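Local coordinates for protein cytochrome P450 monooxygenase (Rhodococcus sp. ECU0066, PDB 6KBH) that probably works as a self-sufficient monooxygenase, passing electrons from its own FMN through a [2Fe-2S] cluster to a heme that inserts oxygen into substrates, at residues A[102-107]-A[215-220]; A[227-232]-A[275-280]; A[580-585]-A[657-662]; A[664-669]-A[681-686]. All blocks are in the same frame, centred on the assembly; numbering follows the deposited sequence.

Contact 1: residues A[102-107]-A[215-220]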
loop_
_atom_site.group_PDB
_atom_site.type_symbol
_atom_site.label_atom_id
_atom_site.label_comp_id
_atom_site.label_asym_id
_atom_site.label_seq_id
_atom_site.Cartn_x
_atom_site.Cartn_y
_atom_site.Cartn_z
ATOM N N LYS A 102 26.594 4.859 16.681
ATOM C CA LYS A 102 26.745 6.305 16.668
ATOM C C LYS A 102 27.989 6.689 15.878
ATOM O O LYS A 102 29.041 6.057 16.003
ATOM C CB LYS A 102 26.794 6.846 18.100
ATOM C CG LYS A 102 25.449 6.726 18.820
ATOM C CD LYS A 102 25.607 6.518 20.323
ATOM C CE LYS A 102 24.689 5.407 20.853
ATOM N NZ LYS A 102 25.431 4.129 21.127
ATOM N N ILE A 103 27.845 7.710 15.027
ATOM C CA ILE A 103 28.922 8.093 14.116
ATOM C C ILE A 103 30.172 8.458 14.906
ATOM O O ILE A 103 31.241 7.860 14.731
ATOM C CB ILE A 103 28.472 9.247 13.200
ATOM C CG1 ILE A 103 27.368 8.776 12.249
ATOM C CG2 ILE A 103 29.651 9.800 12.410
ATOM C CD1 ILE A 103 27.805 7.702 11.274
ATOM N N THR A 104 30.051 9.439 15.796
ATOM C CA THR A 104 31.159 9.669 16.712
ATOM C C THR A 104 30.911 8.929 18.023
ATOM O O THR A 104 29.786 8.939 18.540
ATOM C CB THR A 104 31.338 11.158 16.988
ATOM O OG1 THR A 104 30.127 11.690 17.532
ATOM C CG2 THR A 104 31.683 11.902 15.699
ATOM N N PRO A 105 31.936 8.277 18.568
ATOM C CA PRO A 105 31.728 7.412 19.735
ATOM C C PRO A 105 31.329 8.202 20.973
ATOM O O PRO A 105 31.619 9.391 21.117
ATOM C CB PRO A 105 33.091 6.735 19.928
ATOM C CG PRO A 105 33.810 6.921 18.618
ATOM C CD PRO A 105 33.326 8.233 18.089
ATOM N N THR A 106 30.644 7.504 21.876
ATOM C CA THR A 106 30.204 8.105 23.128
ATOM C C THR A 106 31.396 8.334 24.051
ATOM O O THR A 106 32.212 7.433 24.262
ATOM C CB THR A 106 29.169 7.204 23.802
ATOM O OG1 THR A 106 28.025 7.062 22.948
ATOM C CG2 THR A 106 28.734 7.786 25.134
ATOM N N SER A 107 31.498 9.543 24.597
ATOM C CA SER A 107 32.614 9.875 25.469
ATOM C C SER A 107 32.513 9.118 26.791
ATOM O O SER A 107 31.452 8.613 27.175
ATOM C CB SER A 107 32.663 11.382 25.731
ATOM O OG SER A 107 31.531 11.812 26.467
ATOM N N GLY A 215 25.256 12.079 13.548
ATOM C CA GLY A 215 25.938 13.324 13.281
ATOM C C GLY A 215 27.267 13.403 14.013
ATOM O O GLY A 215 27.902 12.390 14.316
ATOM N N ARG A 216 27.685 14.637 14.294
ATOM C CA ARG A 216 28.953 14.916 14.970
ATOM C C ARG A 216 28.670 15.798 16.179
ATOM O O ARG A 216 28.920 17.011 16.154
ATOM C CB ARG A 216 29.955 15.564 14.012
ATOM C CG ARG A 216 30.536 14.592 12.983
ATOM C CD ARG A 216 31.274 15.319 11.865
ATOM N NE ARG A 216 32.023 14.404 11.003
ATOM C CZ ARG A 216 32.626 14.767 9.872
ATOM N NH1 ARG A 216 32.567 16.024 9.460
ATOM N NH2 ARG A 216 33.287 13.873 9.149
ATOM N N PRO A 217 28.152 15.219 17.260
ATOM C CA PRO A 217 27.779 16.020 18.429
ATOM C C PRO A 217 28.977 16.433 19.270
ATOM O O PRO A 217 30.018 15.771 19.296
ATOM C CB PRO A 217 26.863 15.077 19.217
ATOM C CG PRO A 217 27.374 13.718 18.877
ATOM C CD PRO A 217 27.839 13.792 17.446
ATOM N N ALA A 218 28.810 17.550 19.966
ATOM C CA ALA A 218 29.796 18.011 20.927
ATOM C C ALA A 218 29.698 17.188 22.208
ATOM O O ALA A 218 28.655 16.592 22.491
ATOM C CB ALA A 218 29.585 19.494 21.221
ATOM N N PRO A 219 30.783 17.119 22.991
ATOM C CA PRO A 219 30.732 16.367 24.261
ATOM C C PRO A 219 29.544 16.712 25.147
ATOM O O PRO A 219 29.010 15.825 25.825
ATOM C CB PRO A 219 32.057 16.750 24.935
ATOM C CG PRO A 219 32.979 17.037 23.800
ATOM C CD PRO A 219 32.136 17.633 22.703
ATOM N N GLU A 220 29.122 17.981 25.155
ATOM C CA GLU A 220 27.974 18.408 25.951
ATOM C C GLU A 220 26.673 17.819 25.422
ATOM O O GLU A 220 25.784 17.459 26.202
ATOM C CB GLU A 220 27.891 19.938 25.966
ATOM C CG GLU A 220 29.237 20.670 26.097
ATOM C CD GLU A 220 30.045 20.705 24.807
ATOM O OE1 GLU A 220 30.491 19.624 24.373
ATOM O OE2 GLU A 220 30.239 21.799 24.228
#
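Thr-104 and Pro-217 lie alongside each other, their side chains pointing contrary ways, and the hydroxyl Thr-104 OG1 rests against the proline ring, 3.1 Å from Pro-217 CD. OG1 reaches this spot because it stands between the backbone N and the carbonyl carbon (chi1 58°). The methyl CG2, anti to the carbonyl carbon, meets the CG methylene of Arg-216: Thr-104 CG2 lies 4.0 Å from Arg-216 CG, with the threonine set crosswise to the arginine chain. Ile-103 touches mainly backbone. Ile-103 CB comes within 3.4 Å of Gly-215 O and Ile-103 CG2 within 3.7 Å of that oxygen, while the end of the side chain leads off in another direction. No hydrogen bond joins the two segments, so the touch is van der Waals. In the P450 fold this is consistent with the B-C loop meeting the turn between helices F and G, at the protein surface. Ser-107 is the N-cap of helix 108-116, and Ala-218 that of helix 219-242. Further out, Gln-222 of helix 219-242 is hydrogen-bonded to Ser-107 N through OE1 and to Pro-105 O through NE2. The backbones of Ile-103 and Thr-213 are also hydrogen-bonded. The guanidinium of Arg-216, at the end of an extended chain, forms a salt bridge through NH2 with Glu-72.

Contact 2: residues A[227-232]-A[275-280]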
loop_
_atom_site.group_PDB
_atom_site.type_symbol
_atom_site.label_atom_id
_atom_site.label_comp_id
_atom_site.label_asym_id
_atom_site.label_seq_id
_atom_site.Cartn_x
_atom_site.Cartn_y
_atom_site.Cartn_z
ATOM N N ASP A 227 21.782 11.724 29.600
ATOM C CA ASP A 227 20.998 12.060 30.781
ATOM C C ASP A 227 19.509 11.849 30.530
ATOM O O ASP A 227 18.811 11.257 31.361
ATOM C CB ASP A 227 21.283 13.503 31.198
ATOM C CG ASP A 227 20.958 13.766 32.656
ATOM O OD1 ASP A 227 21.549 13.093 33.525
ATOM O OD2 ASP A 227 20.127 14.657 32.932
ATOM N N ALA A 228 19.005 12.314 29.385
ATOM C CA ALA A 228 17.593 12.118 29.072
ATOM C C ALA A 228 17.275 10.654 28.797
ATOM O O ALA A 228 16.184 10.182 29.140
ATOM C CB ALA A 228 17.195 12.984 27.878
ATOM N N VAL A 229 18.207 9.921 28.185
ATOM C CA VAL A 229 17.969 8.513 27.886
ATOM C C VAL A 229 18.020 7.681 29.161
ATOM O O VAL A 229 17.230 6.745 29.339
ATOM C CB VAL A 229 18.979 8.020 26.830
ATOM C CG1 VAL A 229 18.924 6.508 26.685
ATOM C CG2 VAL A 229 18.709 8.695 25.493
ATOM N N GLY A 230 18.939 8.012 30.072
ATOM C CA GLY A 230 18.998 7.301 31.340
ATOM C C GLY A 230 17.774 7.541 32.204
ATOM O O GLY A 230 17.238 6.604 32.805
ATOM N N LYS A 231 17.325 8.799 32.293
ATOM C CA LYS A 231 16.074 9.109 32.979
ATOM C C LYS A 231 14.941 8.262 32.436
ATOM O O LYS A 231 14.152 7.682 33.193
ATOM C CB LYS A 231 15.723 10.591 32.819
ATOM C CG LYS A 231 16.604 11.568 33.565
ATOM C CD LYS A 231 16.136 12.992 33.300
ATOM C CE LYS A 231 17.161 14.013 33.752
ATOM N NZ LYS A 231 17.338 13.993 35.227
ATOM N N PHE A 232 14.863 8.170 31.116
ATOM C CA PHE A 232 13.763 7.463 30.480
ATOM C C PHE A 232 13.884 5.950 30.662
ATOM O O PHE A 232 12.861 5.252 30.711
ATOM C CB PHE A 232 13.717 7.868 29.003
ATOM C CG PHE A 232 12.858 6.994 28.151
ATOM C CD1 PHE A 232 13.323 5.772 27.710
ATOM C CD2 PHE A 232 11.587 7.396 27.780
ATOM C CE1 PHE A 232 12.537 4.956 26.969
ATOM C CE2 PHE A 232 10.795 6.573 27.004
ATOM C CZ PHE A 232 11.279 5.349 26.594
ATOM N N MET A 275 12.189 -2.997 24.558
ATOM C CA MET A 275 11.067 -2.694 23.675
ATOM C C MET A 275 10.369 -1.391 24.039
ATOM O O MET A 275 9.677 -0.816 23.193
ATOM C CB MET A 275 10.045 -3.831 23.704
ATOM C CG MET A 275 10.426 -5.050 22.890
ATOM S SD MET A 275 9.288 -6.415 23.187
ATOM C CE MET A 275 7.729 -5.666 22.718
ATOM N N MET A 276 10.526 -0.917 25.276
ATOM C CA MET A 276 9.859 0.315 25.680
ATOM C C MET A 276 10.492 1.531 25.008
ATOM O O MET A 276 9.785 2.383 24.456
ATOM C CB MET A 276 9.890 0.453 27.202
ATOM C CG MET A 276 8.811 1.370 27.760
ATOM S SD MET A 276 7.167 0.624 27.783
ATOM C CE MET A 276 7.388 -0.627 29.037
ATOM N N MET A 277 11.824 1.634 25.047
ATOM C CA MET A 277 12.492 2.746 24.376
ATOM C C MET A 277 12.577 2.523 22.877
ATOM O O MET A 277 12.313 3.440 22.091
ATOM C CB MET A 277 13.895 2.956 24.934
ATOM C CG MET A 277 14.557 4.214 24.392
ATOM S SD MET A 277 15.970 4.771 25.358
ATOM C CE MET A 277 17.312 4.477 24.206
ATOM N N ALA A 278 12.973 1.315 22.468
ATOM C CA ALA A 278 13.065 1.003 21.049
ATOM C C ALA A 278 11.775 1.361 20.326
ATOM O O ALA A 278 11.803 1.824 19.179
ATOM C CB ALA A 278 13.396 -0.478 20.862
ATOM N N GLY A 279 10.638 1.195 21.005
ATOM C CA GLY A 279 9.353 1.409 20.358
ATOM C C GLY A 279 9.142 2.839 19.900
ATOM O O GLY A 279 8.782 3.085 18.748
ATOM N N ILE A 280 9.364 3.808 20.791
ATOM C CA ILE A 280 8.998 5.187 20.477
ATOM C C ILE A 280 10.157 6.018 19.936
ATOM O O ILE A 280 9.934 7.171 19.533
ATOM C CB ILE A 280 8.357 5.893 21.694
ATOM C CG1 ILE A 280 9.331 5.978 22.864
ATOM C CG2 ILE A 280 7.082 5.174 22.120
ATOM C CD1 ILE A 280 8.776 6.765 24.030
#
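Phe-232 of helix 219-242 reaches across to Met-277 of helix 269-281, a pairing consistent with the G helix and the long heme-side helix of the P450 fold. The short axes run 11.6 Å apart at closest, 128° between their directions. From CB the phenylalanine side chain sets out with CG anti to the backbone N (chi1 166°), toward the other helix. On one flank of the ring, Phe-232 CD1 meets Met-277 SD at 3.7 Å. The next atom, CE1, lies against the CG of that methionine. At the tip, Phe-232 CZ approaches Met-276 O at 3.9 Å, and this carbonyl oxygen lies at the ring edge, in plane. On the other flank, Phe-232 CE2 touches Ile-280 CD1 at 3.6 Å, an oblique approach. Met-277 SD is 4.6 Å from the centroid of the Phe-232 ring and 57° off the ring normal, a slanting Met-aromatic contact. An alanine in place of Phe-232 would probably leave Met-277 SD and Ile-280 CD1 without their aromatic partner and open a gap between the helices. Gly-279, on the same helix as Met-277, touches the heme. The Met-277 chain bends about its CG-SD bond, which brings Met-277 CE to 3.6 Å from Val-229 CG1.

Contact 3: residues A[580-585]-A[657-662]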
loop_
_atom_site.group_PDB
_atom_site.type_symbol
_atom_site.label_atom_id
_atom_site.label_comp_id
_atom_site.label_asym_id
_atom_site.label_seq_id
_atom_site.Cartn_x
_atom_site.Cartn_y
_atom_site.Cartn_z
ATOM N N VAL A 580 -23.165 -17.378 -30.474
ATOM C CA VAL A 580 -24.515 -17.427 -29.950
ATOM C C VAL A 580 -24.391 -17.050 -28.492
ATOM O O VAL A 580 -23.510 -17.560 -27.792
ATOM C CB VAL A 580 -25.204 -18.783 -30.172
ATOM C CG1 VAL A 580 -25.156 -19.120 -31.661
ATOM C CG2 VAL A 580 -24.694 -19.898 -29.229
ATOM N N PHE A 581 -25.184 -16.076 -28.063
ATOM C CA PHE A 581 -25.102 -15.525 -26.720
ATOM C C PHE A 581 -26.351 -15.972 -25.974
ATOM O O PHE A 581 -27.456 -15.862 -26.502
ATOM C CB PHE A 581 -25.030 -13.997 -26.760
ATOM C CG PHE A 581 -24.010 -13.431 -27.729
ATOM C CD1 PHE A 581 -24.336 -13.183 -29.051
ATOM C CD2 PHE A 581 -22.723 -13.125 -27.299
ATOM C CE1 PHE A 581 -23.411 -12.647 -29.926
ATOM C CE2 PHE A 581 -21.782 -12.592 -28.168
ATOM C CZ PHE A 581 -22.123 -12.348 -29.486
ATOM N N VAL A 582 -26.187 -16.505 -24.776
ATOM C CA VAL A 582 -27.316 -16.793 -23.907
ATOM C C VAL A 582 -27.149 -15.927 -22.669
ATOM O O VAL A 582 -26.028 -15.717 -22.199
ATOM C CB VAL A 582 -27.453 -18.285 -23.562
ATOM C CG1 VAL A 582 -26.260 -18.768 -22.815
ATOM C CG2 VAL A 582 -28.748 -18.536 -22.795
ATOM N N ALA A 583 -28.253 -15.359 -22.190
ATOM C CA ALA A 583 -28.214 -14.289 -21.199
ATOM C C ALA A 583 -29.398 -14.437 -20.260
ATOM O O ALA A 583 -30.531 -14.645 -20.708
ATOM C CB ALA A 583 -28.250 -12.906 -21.864
ATOM N N GLY A 584 -29.132 -14.325 -18.962
ATOM C CA GLY A 584 -30.173 -14.436 -17.960
ATOM C C GLY A 584 -30.156 -13.303 -16.956
ATOM O O GLY A 584 -29.131 -13.047 -16.317
ATOM N N GLY A 585 -31.287 -12.619 -16.806
ATOM C CA GLY A 585 -31.350 -11.533 -15.842
ATOM C C GLY A 585 -30.426 -10.399 -16.232
ATOM O O GLY A 585 -30.378 -9.980 -17.395
ATOM N N VAL A 657 -19.814 -19.842 -27.944
ATOM C CA VAL A 657 -20.908 -19.392 -27.081
ATOM C C VAL A 657 -20.320 -18.663 -25.872
ATOM O O VAL A 657 -19.623 -19.278 -25.050
ATOM C CB VAL A 657 -21.785 -20.568 -26.589
ATOM C CG1 VAL A 657 -23.012 -20.036 -25.822
ATOM C CG2 VAL A 657 -22.178 -21.567 -27.683
ATOM N N TYR A 658 -20.613 -17.371 -25.746
ATOM C CA TYR A 658 -20.368 -16.658 -24.502
ATOM C C TYR A 658 -21.686 -16.439 -23.778
ATOM O O TYR A 658 -22.735 -16.264 -24.409
ATOM C CB TYR A 658 -19.666 -15.316 -24.718
ATOM C CG TYR A 658 -18.431 -15.403 -25.565
ATOM C CD1 TYR A 658 -18.518 -15.548 -26.938
ATOM C CD2 TYR A 658 -17.180 -15.339 -24.990
ATOM C CE1 TYR A 658 -17.401 -15.627 -27.712
ATOM C CE2 TYR A 658 -16.046 -15.423 -25.756
ATOM C CZ TYR A 658 -16.167 -15.565 -27.123
ATOM O OH TYR A 658 -15.051 -15.648 -27.921
ATOM N N SER A 659 -21.625 -16.455 -22.446
ATOM C CA SER A 659 -22.853 -16.460 -21.676
ATOM C C SER A 659 -22.620 -15.922 -20.278
ATOM O O SER A 659 -21.516 -16.001 -19.735
ATOM C CB SER A 659 -23.426 -17.867 -21.593
ATOM O OG SER A 659 -22.604 -18.715 -20.799
ATOM N N CYS A 660 -23.698 -15.402 -19.688
ATOM C CA CYS A 660 -23.582 -14.683 -18.430
ATOM C C CYS A 660 -24.939 -14.535 -17.756
ATOM O O CYS A 660 -25.913 -14.121 -18.393
ATOM C CB CYS A 660 -22.943 -13.317 -18.679
ATOM S SG CYS A 660 -22.900 -12.273 -17.240
ATOM N N GLY A 661 -25.013 -14.878 -16.474
ATOM C CA GLY A 661 -26.240 -14.767 -15.723
ATOM C C GLY A 661 -26.150 -15.463 -14.380
ATOM O O GLY A 661 -25.065 -15.626 -13.812
ATOM N N PRO A 662 -27.297 -15.882 -13.844
ATOM C CA PRO A 662 -27.285 -16.625 -12.580
ATOM C C PRO A 662 -26.562 -17.951 -12.743
ATOM O O PRO A 662 -26.520 -18.529 -13.831
ATOM C CB PRO A 662 -28.774 -16.831 -12.267
ATOM C CG PRO A 662 -29.498 -15.835 -13.131
ATOM C CD PRO A 662 -28.661 -15.698 -14.362
#
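Val-580 and Val-657 meet at a slant on one face of the sheet, with Val-580 CG2 3.4 Å from Val-657 CG2. The other branch of Val-657, CG1, turns back over the neighbouring backbone and meets Val-580 O. It gets there by standing anti to its own N (chi1 -173°). Further along this face Val-582 holds CG1 between its N and carbonyl carbon, against Ser-659 CB. Leu-669 of helix 663-672 packs on both of these residues. Phe-581, Tyr-658, Ala-583 and Cys-660 point to the other face. There Phe-581 leans on Val-591 and Met-594 of helix 588-601, while the Tyr-658 ring stacks with His-682 and its OH is hydrogen-bonded to Asp-573 N. The backbones run parallel, 1° between axes. Gly-584 N gives the straightest bond, to Cys-660 O, at 3.3 Å and 167°. Two weak ones precede it, Val-582 N to Tyr-658 O and Cys-660 N to Val-582 O. Past the last bond Pro-662 CD rests 3.3 Å from Gly-584 O. Strands 578-584 and 655-661 are neighbours inside a five-stranded parallel sheet with helices on both faces, consistent with the Rossmann-like, NAD-binding type of domain of the ferredoxin reductase family.

Contact 4: residues A[664-669]-A[681-686]. With FMN (flavin mononucleotide), chain B.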
loop_
_atom_site.group_PDB
_atom_site.type_symbol
_atom_site.label_atom_id
_atom_site.label_comp_id
_atom_site.label_asym_id
_atom_site.label_seq_id
_atom_site.Cartn_x
_atom_site.Cartn_y
_atom_site.Cartn_z
ATOM N N ARG A 664 -27.316 -20.854 -11.900
ATOM C CA ARG A 664 -28.129 -22.027 -12.224
ATOM C C ARG A 664 -28.184 -22.277 -13.728
ATOM O O ARG A 664 -28.167 -23.429 -14.172
ATOM C CB ARG A 664 -29.536 -21.863 -11.647
ATOM C CG ARG A 664 -29.603 -22.232 -10.176
ATOM C CD ARG A 664 -31.020 -22.535 -9.748
ATOM N NE ARG A 664 -31.861 -21.348 -9.793
ATOM C CZ ARG A 664 -33.123 -21.316 -9.383
ATOM N NH1 ARG A 664 -33.689 -22.410 -8.891
ATOM N NH2 ARG A 664 -33.816 -20.189 -9.459
ATOM N N LEU A 665 -28.264 -21.211 -14.526
ATOM C CA LEU A 665 -28.248 -21.370 -15.975
ATOM C C LEU A 665 -26.844 -21.566 -16.513
ATOM O O LEU A 665 -26.637 -22.356 -17.437
ATOM C CB LEU A 665 -28.960 -20.173 -16.644
ATOM C CG LEU A 665 -30.478 -20.245 -16.506
ATOM C CD1 LEU A 665 -31.002 -21.688 -16.670
ATOM C CD2 LEU A 665 -31.002 -19.582 -15.231
ATOM N N LEU A 666 -25.883 -20.837 -15.969
ATOM C CA LEU A 666 -24.488 -21.093 -16.300
ATOM C C LEU A 666 -24.107 -22.548 -16.043
ATOM O O LEU A 666 -23.442 -23.189 -16.872
ATOM C CB LEU A 666 -23.566 -20.158 -15.502
ATOM C CG LEU A 666 -23.608 -18.638 -15.765
ATOM C CD1 LEU A 666 -22.629 -17.897 -14.850
ATOM C CD2 LEU A 666 -23.325 -18.333 -17.230
ATOM N N SER A 667 -24.506 -23.084 -14.893
ATOM C CA SER A 667 -24.251 -24.489 -14.597
ATOM C C SER A 667 -24.976 -25.393 -15.587
ATOM O O SER A 667 -24.358 -26.231 -16.257
ATOM C CB SER A 667 -24.686 -24.813 -13.165
ATOM O OG SER A 667 -24.159 -23.879 -12.243
ATOM N N ALA A 668 -26.297 -25.227 -15.697
ATOM C CA ALA A 668 -27.082 -26.069 -16.596
ATOM C C ALA A 668 -26.611 -25.936 -18.038
ATOM O O ALA A 668 -26.597 -26.920 -18.785
ATOM C CB ALA A 668 -28.568 -25.723 -16.489
ATOM N N LEU A 669 -26.228 -24.727 -18.451
ATOM C CA LEU A 669 -25.693 -24.559 -19.797
ATOM C C LEU A 669 -24.422 -25.377 -19.977
ATOM O O LEU A 669 -24.301 -26.145 -20.937
ATOM C CB LEU A 669 -25.421 -23.088 -20.085
ATOM C CG LEU A 669 -24.647 -22.845 -21.377
ATOM C CD1 LEU A 669 -25.359 -23.443 -22.591
ATOM C CD2 LEU A 669 -24.399 -21.370 -21.555
ATOM N N LEU A 681 -17.255 -22.789 -24.970
ATOM C CA LEU A 681 -18.096 -22.021 -24.062
ATOM C C LEU A 681 -17.249 -21.086 -23.211
ATOM O O LEU A 681 -16.218 -21.496 -22.668
ATOM C CB LEU A 681 -18.909 -22.945 -23.153
ATOM C CG LEU A 681 -19.567 -22.232 -21.967
ATOM C CD1 LEU A 681 -20.633 -21.257 -22.450
ATOM C CD2 LEU A 681 -20.142 -23.220 -20.967
ATOM N N HIS A 682 -17.691 -19.838 -23.090
ATOM C CA HIS A 682 -17.086 -18.888 -22.171
ATOM C C HIS A 682 -18.176 -18.288 -21.300
ATOM O O HIS A 682 -19.266 -17.970 -21.781
ATOM C CB HIS A 682 -16.333 -17.785 -22.907
ATOM C CG HIS A 682 -15.421 -18.293 -23.978
ATOM N ND1 HIS A 682 -15.871 -18.651 -25.230
ATOM C CD2 HIS A 682 -14.084 -18.505 -23.984
ATOM C CE1 HIS A 682 -14.851 -19.061 -25.961
ATOM N NE2 HIS A 682 -13.755 -18.983 -25.228
ATOM N N VAL A 683 -17.879 -18.144 -20.018
ATOM C CA VAL A 683 -18.839 -17.678 -19.032
ATOM C C VAL A 683 -18.197 -16.572 -18.212
ATOM O O VAL A 683 -16.975 -16.525 -18.048
ATOM C CB VAL A 683 -19.310 -18.818 -18.103
ATOM C CG1 VAL A 683 -20.386 -19.641 -18.786
ATOM C CG2 VAL A 683 -18.130 -19.686 -17.724
ATOM N N GLU A 684 -19.029 -15.668 -17.710
ATOM C CA GLU A 684 -18.620 -14.706 -16.698
ATOM C C GLU A 684 -19.565 -14.829 -15.512
ATOM O O GLU A 684 -20.788 -14.706 -15.663
ATOM C CB GLU A 684 -18.622 -13.269 -17.238
ATOM C CG GLU A 684 -18.611 -12.203 -16.148
ATOM C CD GLU A 684 -17.809 -10.966 -16.525
ATOM O OE1 GLU A 684 -16.561 -11.040 -16.544
ATOM O OE2 GLU A 684 -18.427 -9.911 -16.780
ATOM N N HIS A 685 -19.001 -15.083 -14.339
ATOM C CA HIS A 685 -19.782 -15.216 -13.121
ATOM C C HIS A 685 -19.930 -13.861 -12.442
ATOM O O HIS A 685 -18.980 -13.073 -12.380
ATOM C CB HIS A 685 -19.116 -16.205 -12.163
ATOM C CG HIS A 685 -18.812 -17.536 -12.773
ATOM N ND1 HIS A 685 -19.740 -18.553 -12.840
ATOM C CD2 HIS A 685 -17.679 -18.023 -13.334
ATOM C CE1 HIS A 685 -19.193 -19.608 -13.418
ATOM N NE2 HIS A 685 -17.943 -19.313 -13.726
ATOM N N PHE A 686 -21.138 -13.590 -11.950
ATOM C CA PHE A 686 -21.405 -12.422 -11.121
ATOM C C PHE A 686 -21.441 -12.770 -9.639
ATOM O O PHE A 686 -21.555 -11.871 -8.800
ATOM C CB PHE A 686 -22.727 -11.764 -11.529
ATOM C CG PHE A 686 -22.662 -11.015 -12.832
ATOM C CD1 PHE A 686 -21.593 -11.177 -13.700
ATOM C CD2 PHE A 686 -23.672 -10.141 -13.187
ATOM C CE1 PHE A 686 -21.536 -10.482 -14.889
ATOM C CE2 PHE A 686 -23.625 -9.451 -14.381
ATOM C CZ PHE A 686 -22.555 -9.617 -15.231
HETATM N N1 FMN B . -19.611 -9.243 -10.534
HETATM C C2 FMN B . -18.408 -9.598 -11.010
HETATM O O2 FMN B . -17.632 -10.286 -10.270
HETATM N N3 FMN B . -17.990 -9.252 -12.235
HETATM C C4 FMN B . -18.808 -8.524 -13.021
HETATM O O4 FMN B . -18.411 -8.162 -14.266
HETATM C C4A FMN B . -20.065 -8.143 -12.555
HETATM N N5 FMN B . -20.868 -7.417 -13.349
HETATM C C5A FMN B . -22.070 -7.054 -12.887
HETATM C C6 FMN B . -22.874 -6.308 -13.729
HETATM C C7 FMN B . -24.121 -5.909 -13.307
HETATM C C7M FMN B . -24.910 -5.076 -14.347
HETATM C C8 FMN B . -24.591 -6.254 -12.034
HETATM C C8M FMN B . -25.955 -5.832 -11.524
HETATM C C9 FMN B . -23.787 -7.018 -11.195
HETATM C C9A FMN B . -22.511 -7.414 -11.609
HETATM N N10 FMN B . -21.703 -8.150 -10.815
HETATM C C10 FMN B . -20.475 -8.515 -11.278
HETATM C "C1'" FMN B . -22.100 -8.541 -9.426
HETATM C "C2'" FMN B . -21.775 -7.470 -8.416
HETATM O "O2'" FMN B . -20.434 -7.282 -8.219
HETATM C "C3'" FMN B . -22.417 -7.766 -7.085
HETATM O "O3'" FMN B . -22.075 -9.021 -6.557
HETATM C "C4'" FMN B . -23.952 -7.621 -7.165
HETATM O "O4'" FMN B . -24.497 -6.528 -7.802
HETATM C "C5'" FMN B . -24.588 -7.515 -5.746
HETATM O "O5'" FMN B . -23.903 -6.694 -4.768
HETATM P P FMN B . -24.284 -6.864 -3.254
HETATM O O1P FMN B . -23.141 -6.410 -2.383
HETATM O O2P FMN B . -25.482 -6.039 -2.907
HETATM O O3P FMN B . -24.584 -8.312 -3.024
#
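Leu-666 sets CG anti to its carbonyl carbon (chi1 -66°), which swings it toward strand 681-685, and chi2 (179°) turns the two methyls to their partners. Leu-666 CD2 lies 3.6 Å from Val-683 CG1, the two side chains side by side but pointing contrary ways. Leu-666 CD1 reaches further along the strand and meets His-685 ND1 at 3.6 Å, obliquely to the ring. That nitrogen is hydrogen-bonded to Glu-663, which helps fix the rotation of the imidazole. One helical turn on, Leu-669 CD2 meets Leu-681 CD1 at 3.9 Å. CB of Glu-684 points away from the helix; its bent chain ends with Glu-684 OE2 3.1 Å from FMN O4. Phe-686 lays one ring face against the isoalloxazine. Its CE2 is close to FMN C5A, and FMN N5 lies 3.3 Å above the Phe-686 ring plane, nearer the ring's outer atoms than its centre. A serine in place of Phe-686 would probably strip the flavin of this flat cover and leave its central ring set less firmly. Helix and strand run nearly antiparallel, at 160°. They belong to the beta-alpha-beta unit of strand 655-661, helix 663-672 and strand 681-685, in which the helix packs over the last two strands at one edge of the parallel sheet.

How the contacts relate
The four contacts fall into two pairs on opposite sides of the chain's centre, in series along the sequence. Contacts 1 and 2 belong to the heme-binding P450 part. Both use helix 219-242, one at its start and one further along, and their centres lie about 18 Å apart without touching. Contacts 3 and 4 belong to the flavin-binding part, with centres about 7 Å apart. They share one parallel sheet: Val-657 O and Ser-659 N probably bond to His-682 N and O, and Cys-660 SG packs on Phe-686. Centres of contacts 2 and 4 are about 62 Å apart. This separation reflects distinct heme and FMN modules joined in one polypeptide.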